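Local coordinates for protein benzyl alcohol dehydrogenase (Acinetobacter calcoaceticus, PDB 1F8F) that probably oxidises benzyl alcohol to benzaldehyde, using a bound NAD cofactor and a zinc ion, at residues K5-A10 against F145-A149; G67-I71 against V83-L89; G172-T177 against V315-G319; L342-F348 against T363-K369. All blocks are in the same frame, centred on the assembly; numbering follows the deposited sequence.

Contact 1: K5-A10 against F145-A149; sequences KDIIAA and FATYA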
loop_
_atom_site.group_PDB
_atom_site.type_symbol
_atom_site.label_atom_id
_atom_site.label_comp_id
_atom_site.label_asym_id
_atom_site.label_seq_id
_atom_site.Cartn_x
_atom_site.Cartn_y
_atom_site.Cartn_z
ATOM N N LYS A 5 25.390 26.568 33.583
ATOM C CA LYS A 5 26.086 27.428 32.630
ATOM C C LYS A 5 25.358 28.707 32.238
ATOM O O LYS A 5 24.114 28.744 32.167
ATOM C CB LYS A 5 26.280 26.562 31.370
ATOM C CG LYS A 5 27.247 26.983 30.300
ATOM C CD LYS A 5 27.283 26.082 29.093
ATOM C CE LYS A 5 28.449 25.137 29.003
ATOM N NZ LYS A 5 29.672 25.602 28.301
ATOM N N ASP A 6 26.099 29.807 32.003
ATOM C CA ASP A 6 25.474 31.056 31.554
ATOM C C ASP A 6 25.560 31.156 30.023
ATOM O O ASP A 6 26.533 30.721 29.400
ATOM C CB ASP A 6 26.041 32.360 32.089
ATOM C CG ASP A 6 26.086 32.615 33.574
ATOM O OD1 ASP A 6 27.078 32.190 34.208
ATOM O OD2 ASP A 6 25.173 33.285 34.108
ATOM N N ILE A 7 24.488 31.702 29.431
ATOM C CA ILE A 7 24.364 31.875 27.989
ATOM C C ILE A 7 23.611 33.139 27.532
ATOM O O ILE A 7 22.848 33.745 28.308
ATOM C CB ILE A 7 23.510 30.698 27.416
ATOM C CG1 ILE A 7 22.072 30.765 27.942
ATOM C CG2 ILE A 7 24.058 29.302 27.702
ATOM C CD1 ILE A 7 21.065 29.952 27.170
ATOM N N ILE A 8 23.624 33.421 26.208
ATOM C CA ILE A 8 22.864 34.503 25.594
ATOM C C ILE A 8 21.702 33.931 24.782
ATOM O O ILE A 8 21.951 33.031 23.976
ATOM C CB ILE A 8 23.741 35.340 24.605
ATOM C CG1 ILE A 8 25.000 35.949 25.232
ATOM C CG2 ILE A 8 22.901 36.402 23.886
ATOM C CD1 ILE A 8 24.826 36.752 26.510
ATOM N N ALA A 9 20.471 34.384 24.898
ATOM C CA ALA A 9 19.390 33.840 24.073
ATOM C C ALA A 9 18.445 34.951 23.679
ATOM O O ALA A 9 18.247 35.802 24.522
ATOM C CB ALA A 9 18.571 32.777 24.801
ATOM N N ALA A 10 17.801 34.887 22.548
ATOM C CA ALA A 10 16.835 35.871 22.124
ATOM C C ALA A 10 15.469 35.599 22.742
ATOM O O ALA A 10 14.838 34.579 22.417
ATOM C CB ALA A 10 16.728 35.836 20.593
ATOM N N PHE A 145 16.907 29.603 19.608
ATOM C CA PHE A 145 17.581 30.905 19.288
ATOM C C PHE A 145 18.512 31.232 20.473
ATOM O O PHE A 145 18.284 32.210 21.173
ATOM C CB PHE A 145 16.709 32.067 18.908
ATOM C CG PHE A 145 15.905 31.951 17.643
ATOM C CD1 PHE A 145 16.442 31.452 16.486
ATOM C CD2 PHE A 145 14.576 32.339 17.591
ATOM C CE1 PHE A 145 15.735 31.339 15.303
ATOM C CE2 PHE A 145 13.830 32.277 16.434
ATOM C CZ PHE A 145 14.413 31.762 15.290
ATOM N N ALA A 146 19.524 30.420 20.753
ATOM C CA ALA A 146 20.517 30.560 21.756
ATOM C C ALA A 146 21.835 29.823 21.496
ATOM O O ALA A 146 22.009 28.887 20.741
ATOM C CB ALA A 146 20.076 30.091 23.147
ATOM N N THR A 147 22.844 30.291 22.280
ATOM C CA THR A 147 24.163 29.721 22.180
ATOM C C THR A 147 24.095 28.303 22.717
ATOM O O THR A 147 25.048 27.584 22.438
ATOM C CB THR A 147 25.273 30.503 22.934
ATOM O OG1 THR A 147 24.892 30.672 24.310
ATOM C CG2 THR A 147 25.539 31.881 22.334
ATOM N N TYR A 148 23.202 27.935 23.621
ATOM C CA TYR A 148 23.173 26.562 24.109
ATOM C C TYR A 148 21.728 26.064 24.124
ATOM O O TYR A 148 20.808 26.832 24.384
ATOM C CB TYR A 148 23.830 26.424 25.500
ATOM C CG TYR A 148 25.339 26.270 25.333
ATOM C CD1 TYR A 148 26.222 27.365 25.257
ATOM C CD2 TYR A 148 25.874 24.995 25.270
ATOM C CE1 TYR A 148 27.571 27.138 25.092
ATOM C CE2 TYR A 148 27.215 24.781 25.117
ATOM C CZ TYR A 148 28.071 25.867 25.020
ATOM O OH TYR A 148 29.415 25.578 24.848
ATOM N N ALA A 149 21.545 24.782 23.746
ATOM C CA ALA A 149 20.228 24.198 23.745
ATOM C C ALA A 149 20.222 22.806 24.382
ATOM O O ALA A 149 21.147 21.994 24.220
ATOM C CB ALA A 149 19.707 24.035 22.301
#

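Contact 2: G67-I71 against V83-L89; sequences GSGII and VGDHVVL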
loop_
_atom_site.group_PDB
_atom_site.type_symbol
_atom_site.label_atom_id
_atom_site.label_comp_id
_atom_site.label_asym_id
_atom_site.label_seq_id
_atom_site.Cartn_x
_atom_site.Cartn_y
_atom_site.Cartn_z
ATOM N N GLY A 67 17.496 24.362 14.770
ATOM C CA GLY A 67 18.882 24.434 15.191
ATOM C C GLY A 67 19.821 23.384 14.703
ATOM O O GLY A 67 19.397 22.291 14.331
ATOM N N SER A 68 21.098 23.721 14.651
ATOM C CA SER A 68 22.165 22.795 14.338
ATOM C C SER A 68 23.337 23.219 15.256
ATOM O O SER A 68 23.405 24.419 15.630
ATOM C CB SER A 68 22.512 22.713 12.889
ATOM O OG SER A 68 22.973 23.896 12.284
ATOM N N GLY A 69 24.150 22.241 15.643
ATOM C CA GLY A 69 25.221 22.508 16.584
ATOM C C GLY A 69 26.114 21.278 16.801
ATOM O O GLY A 69 26.244 20.388 15.979
ATOM N N ILE A 70 26.811 21.275 17.924
ATOM C CA ILE A 70 27.799 20.278 18.337
ATOM C C ILE A 70 27.477 19.803 19.756
ATOM O O ILE A 70 27.170 20.575 20.674
ATOM C CB ILE A 70 29.223 20.890 18.408
ATOM C CG1 ILE A 70 29.606 21.592 17.095
ATOM C CG2 ILE A 70 30.318 19.874 18.706
ATOM C CD1 ILE A 70 30.881 22.392 17.155
ATOM N N ILE A 71 27.489 18.489 19.920
ATOM C CA ILE A 71 27.220 17.983 21.280
ATOM C C ILE A 71 28.391 18.276 22.218
ATOM O O ILE A 71 29.499 17.848 22.004
ATOM C CB ILE A 71 26.886 16.498 21.292
ATOM C CG1 ILE A 71 25.561 16.217 20.545
ATOM C CG2 ILE A 71 26.749 16.034 22.743
ATOM C CD1 ILE A 71 25.356 14.759 20.230
ATOM N N VAL A 83 29.721 13.137 22.682
ATOM C CA VAL A 83 30.264 14.492 22.763
ATOM C C VAL A 83 31.031 14.833 21.507
ATOM O O VAL A 83 31.854 14.002 21.093
ATOM C CB VAL A 83 31.176 14.626 23.998
ATOM C CG1 VAL A 83 31.848 15.996 24.092
ATOM C CG2 VAL A 83 30.371 14.360 25.256
ATOM N N GLY A 84 30.722 15.952 20.845
ATOM C CA GLY A 84 31.422 16.223 19.578
ATOM C C GLY A 84 30.648 15.878 18.320
ATOM O O GLY A 84 31.027 16.363 17.230
ATOM N N ASP A 85 29.608 15.037 18.358
ATOM C CA ASP A 85 28.820 14.816 17.145
ATOM C C ASP A 85 28.197 16.150 16.717
ATOM O O ASP A 85 27.925 17.025 17.533
ATOM C CB ASP A 85 27.714 13.786 17.372
ATOM C CG ASP A 85 28.196 12.355 17.525
ATOM O OD1 ASP A 85 29.275 12.001 16.998
ATOM O OD2 ASP A 85 27.538 11.500 18.157
ATOM N N HIS A 86 28.004 16.326 15.449
ATOM C CA HIS A 86 27.332 17.389 14.733
ATOM C C HIS A 86 25.854 16.982 14.602
ATOM O O HIS A 86 25.641 15.848 14.114
ATOM C CB HIS A 86 27.871 17.502 13.302
ATOM C CG HIS A 86 29.224 18.158 13.225
ATOM N ND1 HIS A 86 29.665 18.817 12.092
ATOM C CD2 HIS A 86 30.216 18.295 14.156
ATOM C CE1 HIS A 86 30.878 19.301 12.329
ATOM N NE2 HIS A 86 31.232 19.009 13.576
ATOM N N VAL A 87 24.876 17.771 14.976
ATOM C CA VAL A 87 23.480 17.406 14.960
ATOM C C VAL A 87 22.509 18.474 14.433
ATOM O O VAL A 87 22.717 19.697 14.351
ATOM C CB VAL A 87 22.989 17.032 16.393
ATOM C CG1 VAL A 87 23.589 15.728 16.965
ATOM C CG2 VAL A 87 23.353 18.158 17.368
ATOM N N VAL A 88 21.353 17.898 14.026
ATOM C CA VAL A 88 20.196 18.710 13.578
ATOM C C VAL A 88 19.060 18.501 14.575
ATOM O O VAL A 88 18.868 17.356 15.019
ATOM C CB VAL A 88 19.856 18.342 12.125
ATOM C CG1 VAL A 88 18.497 18.996 11.796
ATOM C CG2 VAL A 88 20.899 18.858 11.129
ATOM N N LEU A 89 18.403 19.425 15.181
ATOM C CA LEU A 89 17.398 19.286 16.208
ATOM C C LEU A 89 16.033 19.492 15.528
ATOM O O LEU A 89 15.717 20.540 14.990
ATOM C CB LEU A 89 17.479 20.466 17.184
ATOM C CG LEU A 89 18.868 20.777 17.730
ATOM C CD1 LEU A 89 18.753 21.692 18.967
ATOM C CD2 LEU A 89 19.596 19.494 18.170
#

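Contact 3: G172-T177 against V315-G319; sequences GCGIQT and VEGSG. With ZN (zinc ion), chain B; NAD (nicotinamide-adenine-dinucleotide), chain F.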
loop_
_atom_site.group_PDB
_atom_site.type_symbol
_atom_site.label_atom_id
_atom_site.label_comp_id
_atom_site.label_asym_id
_atom_site.label_seq_id
_atom_site.Cartn_x
_atom_site.Cartn_y
_atom_site.Cartn_z
ATOM N N GLY A 172 15.518 20.376 10.061
ATOM C CA GLY A 172 14.648 19.891 11.178
ATOM C C GLY A 172 13.196 20.383 11.112
ATOM O O GLY A 172 12.396 20.072 12.017
ATOM N N CYS A 173 12.801 21.206 10.132
ATOM C CA CYS A 173 11.458 21.667 9.981
ATOM C C CYS A 173 11.039 21.960 8.537
ATOM O O CYS A 173 10.401 21.109 7.916
ATOM C CB CYS A 173 11.065 22.938 10.755
ATOM S SG CYS A 173 9.278 23.304 10.665
ATOM N N GLY A 174 11.221 23.196 8.053
ATOM C CA GLY A 174 10.684 23.525 6.715
ATOM C C GLY A 174 11.123 22.682 5.518
ATOM O O GLY A 174 10.287 22.421 4.617
ATOM N N ILE A 175 12.386 22.288 5.396
ATOM C CA ILE A 175 12.858 21.476 4.276
ATOM C C ILE A 175 12.323 20.043 4.320
ATOM O O ILE A 175 11.795 19.580 3.324
ATOM C CB ILE A 175 14.385 21.516 4.152
ATOM C CG1 ILE A 175 14.939 22.926 4.449
ATOM C CG2 ILE A 175 14.847 21.066 2.751
ATOM C CD1 ILE A 175 14.488 24.042 3.512
ATOM N N GLN A 176 12.284 19.385 5.504
ATOM C CA GLN A 176 11.731 18.059 5.680
ATOM C C GLN A 176 10.228 18.099 5.445
ATOM O O GLN A 176 9.641 17.129 4.931
ATOM C CB GLN A 176 12.038 17.355 7.007
ATOM C CG GLN A 176 11.361 17.779 8.303
ATOM C CD GLN A 176 11.770 16.898 9.480
ATOM O OE1 GLN A 176 12.346 15.833 9.232
ATOM N NE2 GLN A 176 11.577 17.235 10.757
ATOM N N THR A 177 9.610 19.231 5.791
ATOM C CA THR A 177 8.156 19.316 5.658
ATOM C C THR A 177 7.760 19.261 4.183
ATOM O O THR A 177 6.867 18.531 3.744
ATOM C CB THR A 177 7.543 20.592 6.299
ATOM O OG1 THR A 177 7.674 20.600 7.721
ATOM C CG2 THR A 177 6.046 20.698 5.991
ATOM N N VAL A 315 1.661 16.765 8.704
ATOM C CA VAL A 315 2.515 17.433 9.699
ATOM C C VAL A 315 3.970 17.016 9.491
ATOM O O VAL A 315 4.293 15.824 9.415
ATOM C CB VAL A 315 2.171 17.046 11.174
ATOM C CG1 VAL A 315 2.962 17.814 12.241
ATOM C CG2 VAL A 315 0.693 17.233 11.476
ATOM N N GLU A 316 4.874 17.988 9.333
ATOM C CA GLU A 316 6.287 17.786 9.197
ATOM C C GLU A 316 6.684 16.721 8.190
ATOM O O GLU A 316 7.768 16.115 8.283
ATOM C CB GLU A 316 6.903 17.419 10.576
ATOM C CG GLU A 316 6.642 18.480 11.628
ATOM C CD GLU A 316 7.745 19.559 11.591
ATOM O OE1 GLU A 316 8.773 19.432 10.887
ATOM O OE2 GLU A 316 7.584 20.555 12.285
ATOM N N GLY A 317 5.937 16.587 7.092
ATOM C CA GLY A 317 6.287 15.695 6.008
ATOM C C GLY A 317 5.988 14.235 6.308
ATOM O O GLY A 317 6.366 13.393 5.465
ATOM N N SER A 318 5.307 13.871 7.367
ATOM C CA SER A 318 5.063 12.476 7.728
ATOM C C SER A 318 6.257 11.537 7.782
ATOM O O SER A 318 5.992 10.327 7.695
ATOM C CB SER A 318 4.007 11.896 6.766
ATOM O OG SER A 318 2.874 12.777 6.770
ATOM N N GLY A 319 7.551 11.852 7.952
ATOM C CA GLY A 319 8.408 10.610 7.959
ATOM C C GLY A 319 8.809 10.275 9.396
ATOM O O GLY A 319 8.149 10.562 10.379
HETATM ZN ZN ZN B . 8.661 25.315 11.172
HETATM P PA NAD F . 6.862 31.368 3.198
HETATM O O1A NAD F . 8.331 31.260 2.928
HETATM O O2A NAD F . 6.344 32.663 3.663
HETATM O O5B NAD F . 6.031 30.776 1.983
HETATM C C5B NAD F . 4.622 30.832 1.655
HETATM C C4B NAD F . 4.408 31.429 0.271
HETATM O O4B NAD F . 2.968 31.587 0.039
HETATM C C3B NAD F . 5.034 32.807 -0.002
HETATM O O3B NAD F . 6.037 32.748 -1.008
HETATM C C2B NAD F . 3.895 33.702 -0.484
HETATM O O2B NAD F . 4.208 34.542 -1.602
HETATM C C1B NAD F . 2.831 32.661 -0.873
HETATM N N9A NAD F . 1.456 33.146 -0.827
HETATM C C8A NAD F . 0.787 33.747 0.208
HETATM N N7A NAD F . -0.472 34.061 -0.098
HETATM C C5A NAD F . -0.606 33.648 -1.413
HETATM C C6A NAD F . -1.682 33.697 -2.319
HETATM N N6A NAD F . -2.890 34.186 -2.053
HETATM N N1A NAD F . -1.480 33.178 -3.556
HETATM C C2A NAD F . -0.249 32.663 -3.864
HETATM N N3A NAD F . 0.799 32.569 -3.100
HETATM C C4A NAD F . 0.565 33.090 -1.882
HETATM O O3 NAD F . 6.541 30.230 4.321
HETATM P PN NAD F . 7.189 28.774 4.397
HETATM O O1N NAD F . 7.324 28.188 3.051
HETATM O O2N NAD F . 8.455 28.850 5.140
HETATM O O5D NAD F . 6.034 28.040 5.276
HETATM C C5D NAD F . 4.831 27.608 4.619
HETATM C C4D NAD F . 3.673 27.362 5.516
HETATM O O4D NAD F . 3.677 26.014 6.087
HETATM C C3D NAD F . 3.295 28.313 6.658
HETATM O O3D NAD F . 1.870 28.244 6.857
HETATM C C2D NAD F . 3.948 27.580 7.838
HETATM O O2D NAD F . 3.534 28.040 9.116
HETATM C C1D NAD F . 3.403 26.188 7.486
HETATM N N1N NAD F . 4.193 25.149 8.139
HETATM C C2N NAD F . 3.562 23.964 8.339
HETATM C C3N NAD F . 4.281 22.928 8.903
HETATM C C7N NAD F . 3.665 21.508 9.163
HETATM O O7N NAD F . 4.356 20.642 9.698
HETATM N N7N NAD F . 2.358 21.353 8.747
HETATM C C4N NAD F . 5.659 23.087 9.234
HETATM C C5N NAD F . 6.259 24.103 8.457
HETATM C C6N NAD F . 5.602 25.179 7.897
#

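Contact 4: L342-F348 against T363-K369; sequences LVKFYAF and TLKPIIK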
loop_
_atom_site.group_PDB
_atom_site.type_symbol
_atom_site.label_atom_id
_atom_site.label_comp_id
_atom_site.label_asym_id
_atom_site.label_seq_id
_atom_site.Cartn_x
_atom_site.Cartn_y
_atom_site.Cartn_z
ATOM N N LEU A 342 17.990 28.216 -1.211
ATOM C CA LEU A 342 16.932 29.028 -0.601
ATOM C C LEU A 342 17.474 29.890 0.544
ATOM O O LEU A 342 16.741 30.629 1.239
ATOM C CB LEU A 342 15.889 28.040 -0.047
ATOM C CG LEU A 342 15.474 26.894 -0.961
ATOM C CD1 LEU A 342 14.471 25.922 -0.309
ATOM C CD2 LEU A 342 14.830 27.394 -2.253
ATOM N N VAL A 343 18.760 29.752 0.864
ATOM C CA VAL A 343 19.301 30.342 2.075
ATOM C C VAL A 343 20.035 31.659 2.077
ATOM O O VAL A 343 20.893 31.785 1.197
ATOM C CB VAL A 343 20.219 29.226 2.691
ATOM C CG1 VAL A 343 21.161 29.655 3.766
ATOM C CG2 VAL A 343 19.230 28.176 3.278
ATOM N N LYS A 344 19.795 32.489 3.114
ATOM C CA LYS A 344 20.611 33.695 3.309
ATOM C C LYS A 344 20.962 33.874 4.798
ATOM O O LYS A 344 20.106 33.788 5.684
ATOM C CB LYS A 344 19.931 34.946 2.765
ATOM C CG LYS A 344 20.673 36.255 2.960
ATOM C CD LYS A 344 19.802 37.482 2.676
ATOM C CE LYS A 344 20.522 38.804 2.483
ATOM N NZ LYS A 344 21.202 39.268 3.732
ATOM N N PHE A 345 22.231 34.063 5.138
ATOM C CA PHE A 345 22.729 34.187 6.500
ATOM C C PHE A 345 22.662 35.582 7.111
ATOM O O PHE A 345 22.927 36.568 6.428
ATOM C CB PHE A 345 24.183 33.710 6.540
ATOM C CG PHE A 345 24.436 32.254 6.318
ATOM C CD1 PHE A 345 24.142 31.306 7.273
ATOM C CD2 PHE A 345 25.053 31.814 5.140
ATOM C CE1 PHE A 345 24.398 29.952 7.080
ATOM C CE2 PHE A 345 25.313 30.469 4.928
ATOM C CZ PHE A 345 24.977 29.522 5.902
ATOM N N TYR A 346 22.262 35.772 8.354
ATOM C CA TYR A 346 22.211 37.031 9.058
ATOM C C TYR A 346 23.003 36.941 10.361
ATOM O O TYR A 346 23.021 35.804 10.848
ATOM C CB TYR A 346 20.736 37.284 9.419
ATOM C CG TYR A 346 19.803 37.561 8.260
ATOM C CD1 TYR A 346 19.319 36.543 7.443
ATOM C CD2 TYR A 346 19.422 38.864 7.990
ATOM C CE1 TYR A 346 18.463 36.813 6.388
ATOM C CE2 TYR A 346 18.580 39.144 6.923
ATOM C CZ TYR A 346 18.097 38.117 6.124
ATOM O OH TYR A 346 17.260 38.423 5.057
ATOM N N ALA A 347 23.508 38.012 10.963
ATOM C CA ALA A 347 24.124 37.920 12.286
ATOM C C ALA A 347 23.087 37.807 13.402
ATOM O O ALA A 347 21.945 38.324 13.258
ATOM C CB ALA A 347 24.935 39.205 12.521
ATOM N N PHE A 348 23.423 37.268 14.584
ATOM C CA PHE A 348 22.505 37.162 15.706
ATOM C C PHE A 348 21.831 38.476 16.078
ATOM O O PHE A 348 20.620 38.542 16.255
ATOM C CB PHE A 348 23.227 36.598 16.936
ATOM C CG PHE A 348 22.355 35.928 17.964
ATOM C CD1 PHE A 348 21.025 35.634 17.717
ATOM C CD2 PHE A 348 22.889 35.532 19.177
ATOM C CE1 PHE A 348 20.225 35.004 18.662
ATOM C CE2 PHE A 348 22.113 34.905 20.139
ATOM C CZ PHE A 348 20.778 34.646 19.886
ATOM N N THR A 363 13.581 37.056 1.237
ATOM C CA THR A 363 14.376 35.959 1.791
ATOM C C THR A 363 13.483 34.738 1.986
ATOM O O THR A 363 12.564 34.798 2.828
ATOM C CB THR A 363 15.010 36.351 3.137
ATOM O OG1 THR A 363 16.002 37.372 2.896
ATOM C CG2 THR A 363 15.687 35.200 3.844
ATOM N N LEU A 364 13.890 33.665 1.319
ATOM C CA LEU A 364 13.183 32.395 1.353
ATOM C C LEU A 364 13.386 31.677 2.693
ATOM O O LEU A 364 12.419 31.319 3.344
ATOM C CB LEU A 364 13.582 31.420 0.254
ATOM C CG LEU A 364 13.022 31.531 -1.161
ATOM C CD1 LEU A 364 11.574 31.056 -1.196
ATOM C CD2 LEU A 364 13.113 32.956 -1.699
ATOM N N LYS A 365 14.631 31.462 3.053
ATOM C CA LYS A 365 15.001 30.812 4.308
ATOM C C LYS A 365 16.165 31.484 5.033
ATOM O O LYS A 365 17.320 31.113 4.834
ATOM C CB LYS A 365 15.320 29.305 4.041
ATOM C CG LYS A 365 15.920 28.542 5.198
ATOM C CD LYS A 365 14.986 28.545 6.425
ATOM C CE LYS A 365 13.673 27.820 6.165
ATOM N NZ LYS A 365 12.738 27.891 7.351
ATOM N N PRO A 366 15.894 32.310 6.013
ATOM C CA PRO A 366 16.958 32.906 6.862
ATOM C C PRO A 366 17.583 31.901 7.798
ATOM O O PRO A 366 16.949 30.919 8.229
ATOM C CB PRO A 366 16.251 34.008 7.616
ATOM C CG PRO A 366 14.800 34.050 7.184
ATOM C CD PRO A 366 14.536 32.746 6.446
ATOM N N ILE A 367 18.843 32.044 8.175
ATOM C CA ILE A 367 19.643 31.264 9.100
ATOM C C ILE A 367 20.441 32.192 10.021
ATOM O O ILE A 367 21.132 33.114 9.571
ATOM C CB ILE A 367 20.597 30.239 8.505
ATOM C CG1 ILE A 367 19.884 29.252 7.562
ATOM C CG2 ILE A 367 21.223 29.439 9.666
ATOM C CD1 ILE A 367 20.698 28.073 7.059
ATOM N N ILE A 368 20.028 32.244 11.289
ATOM C CA ILE A 368 20.663 33.090 12.295
ATOM C C ILE A 368 21.964 32.426 12.715
ATOM O O ILE A 368 21.966 31.354 13.357
ATOM C CB ILE A 368 19.702 33.361 13.495
ATOM C CG1 ILE A 368 18.372 33.901 13.052
ATOM C CG2 ILE A 368 20.318 34.428 14.431
ATOM C CD1 ILE A 368 17.120 33.110 12.879
ATOM N N LYS A 369 23.102 32.996 12.348
ATOM C CA LYS A 369 24.421 32.528 12.795
ATOM C C LYS A 369 24.637 32.968 14.252
ATOM O O LYS A 369 24.461 34.146 14.516
ATOM C CB LYS A 369 25.610 33.026 12.014
ATOM C CG LYS A 369 25.885 32.354 10.688
ATOM C CD LYS A 369 27.203 32.952 10.128
ATOM C CE LYS A 369 27.250 32.702 8.626
ATOM N NZ LYS A 369 28.646 32.509 8.132
HETATM O O HOH W 1 16.244 33.393 0.391
#

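Contact 1: K5-A10 against F145-A149
Lys5 lies across the ring of Tyr148 where the amino-terminal strand runs alongside the segment leading into strand 148-152, part of the GroES-like domain of this alcohol dehydrogenase. The two segments point in nearly opposite directions, 173° apart, but pair only briefly, through a single beta bridge between Ala9 and Ala146.

The polar links are few and mostly from the backbone. Ala10 N donates to Phe145 O at 3.0 Å, and the same carbonyl is approached by the CA of Ala9. One step along, Thr147 N gives a weak bond to Ile8 O at 3.3 Å. The opposite edge of strand 5-11 pairs with strand 20-26, through which Lys5, Ile7 and Ala9 are also tied.

Apolar contacts follow the same line. The methyl groups of Ala9 and Ala146 meet unusually tightly, CB to CB 3.5 Å. The CG2 branch of Ile7 lies on Tyr148 CB at 3.6 Å, and Ile7 CD1 lies 4.1 Å from Ala146 CB. Separately, Ile7 and Thr147 lie antiparallel to one another, with Ile7 CB against the hydroxyl OG1.

At the far end the contact becomes aromatic. The Lys5 chain leaves the strand with CG anti to N (chi1 -165°), then bends at its third and fourth torsions, folding over the phenol instead of reaching past it. A weak bond joins Lys5 NZ to Tyr148 OH, and Glu72 is a further, weak partner of both. Lys5 CD makes the CH-pi contact, 4.0 Å from the Tyr148 ring centroid and only 2° off the ring normal.

Contact 2: G67-I71 against V83-L89
Gly69 and Val87 exchange a pair of backbone hydrogen bonds at the middle of this antiparallel hairpin, Gly69 N to Val87 O at 3.2 Å and Val87 N to Gly69 O at 3.1 Å. The pairing continues on both sides of them: Leu89 N donates to Gly67 O, and Ile71 N to Asp85 O at 2.8 Å. Ser68 with Val88 and Ile70 with His86 form the non-hydrogen-bonded pairs, where CA-H groups meet carbonyl oxygens instead, as in the 3.1 Å approach of Ser68 CA to Val87 O.

The main side-chain contact is made by Ile71. With CG1 anti to the carbonyl carbon (chi1 -65°) and the chain extended beyond it, its CD1 reaches back along the neighbouring strand to rest against both Asp85 CB and Val87 CG1, 3.8 Å from each, while its CG2 branch meets Val83 CA. Val87 CG2 lies near Gly69 O, at 3.9 Å.

Ser68 OG is held from outside the hairpin, by bonds to Ile165 O and Ala40 O. Asp85 OD2 accepts from Gln82 N within the hairpin loop, which probably helps to hold the chain's entry into the second strand.

Strand 66-74 also pairs with strand 33-42, and strand 86-89 with strand 156-159, so this beta hairpin forms the middle of a continuous antiparallel run in the GroES-like catalytic domain characteristic of zinc-dependent medium-chain dehydrogenases.

Contact 3: G172-T177 against V315-G319
The carboxylate of Glu316 and the side-chain amide of Gln176 stand almost perpendicular, their planes 77° apart, in the cleft of a zinc-dependent alcohol dehydrogenase where metal and nicotinamide meet. Glu316 OE1 lies 3.6 Å from Gln176 NE2 and 3.5 Å from Thr177 OG1, while OE2 lies 3.6 Å from Cys173 SG. These approaches are close packing of polar groups, with none at clear hydrogen-bonding geometry. The third flat group, the nicotinamide ring, has Thr177 CG2 under one face, 3.8 Å from its plane, with Thr177 OG1 oblique on the same side, 3.5 Å from C4N; the zinc ion and Cys173 SG lie on the other side of the plane.

Helix 174-186 begins here, with Cys173 as its N-cap. Cys173 O accepts from both the backbone N and the OG1 of Thr177, the hydroxyl at 2.8 Å and from above the carbonyl plane, which fixes the rotation of the threonine beside the cofactor. Gln176 NE2 is hydrogen-bonded to Ser90 OG and only weakly to Gly172 O. On the other segment, Gly317 adopts positive phi and its CA passes close to the carbonyls of Gln176 and Thr177.

With SG anti to N (chi1 -172°), Cys173 binds the zinc ion at 2.2 Å; Cys44 and His65 are the other protein ligands. Glu316 holds the carboxamide from the opposite segment, its backbone N donating to NAD O7N at 2.7 Å.

Contact 4: L342-F348 against T363-K369
Phe345 and Ile367 stand side by side on one face of a parallel strand pair, Phe345 CD1 against Ile367 CB at 3.9 Å. Ile367 fills the space along this row: its CG1 arm extends away from Phe345, so that CD1 meets Val343 CG1 at 3.7 Å, with Lys365 CG against the other valine methyl. Lys369 closes the far end by draping over a face of the Phe345 ring. Its CE is 4.0 Å from the ring centroid and NZ 4.7 Å, the latter 14° off the normal, a cation-pi contact.

The reverse face is shaped by Tyr346. Its ring runs alongside Pro366, CE1 to CB 3.8 Å, and its hydroxyl receives a 2.7 Å bond from Thr363 OG1, which comes in at the ring edge and in its plane. Asp357 OD2 is a second partner of that hydroxyl, while Lys344 NZ sits over one face near the rim. Further on, Ile368 CG2 nestles against Phe348 CD1.

Backbone bonds run the length of the pair, among them Tyr346 N to Ile367 O at 3.1 Å.

Helix 351-360 links the strands in a beta-alpha-beta unit and packs on the Tyr346 and Pro366 face. Ile368 pairs with Thr41 of strand 33-42, and Pro366, which has no N-H, bonds through its carbonyl to Met43. Helices 201-213 and 225-234 cover Leu342 and Leu364.

In the fold
Contacts 1, 2 and 4 reach the same mixed sheet, and contact 2 is nested inside the loop closed by contact 1. Those two meet where Ala149 CB lies 4.2 Å from Leu89 CD1. Contact 1 also abuts contact 4, Phe145 O being 3.7 Å from Phe348 CZ. Contact 3, with the zinc ligand and nicotinamide, is the centre of the active site: Val88 CG1 of contact 2 packs on Gly172 N at 3.7 Å, and Leu342 CD1 of contact 4 is 4.3 Å from Ile175 CD1. The Lys365 side chain brings contact 4 to about 5 Å from NAD and 6 Å from a zinc ion; its NZ bonds to Met43 O and forms a salt bridge with Glu66.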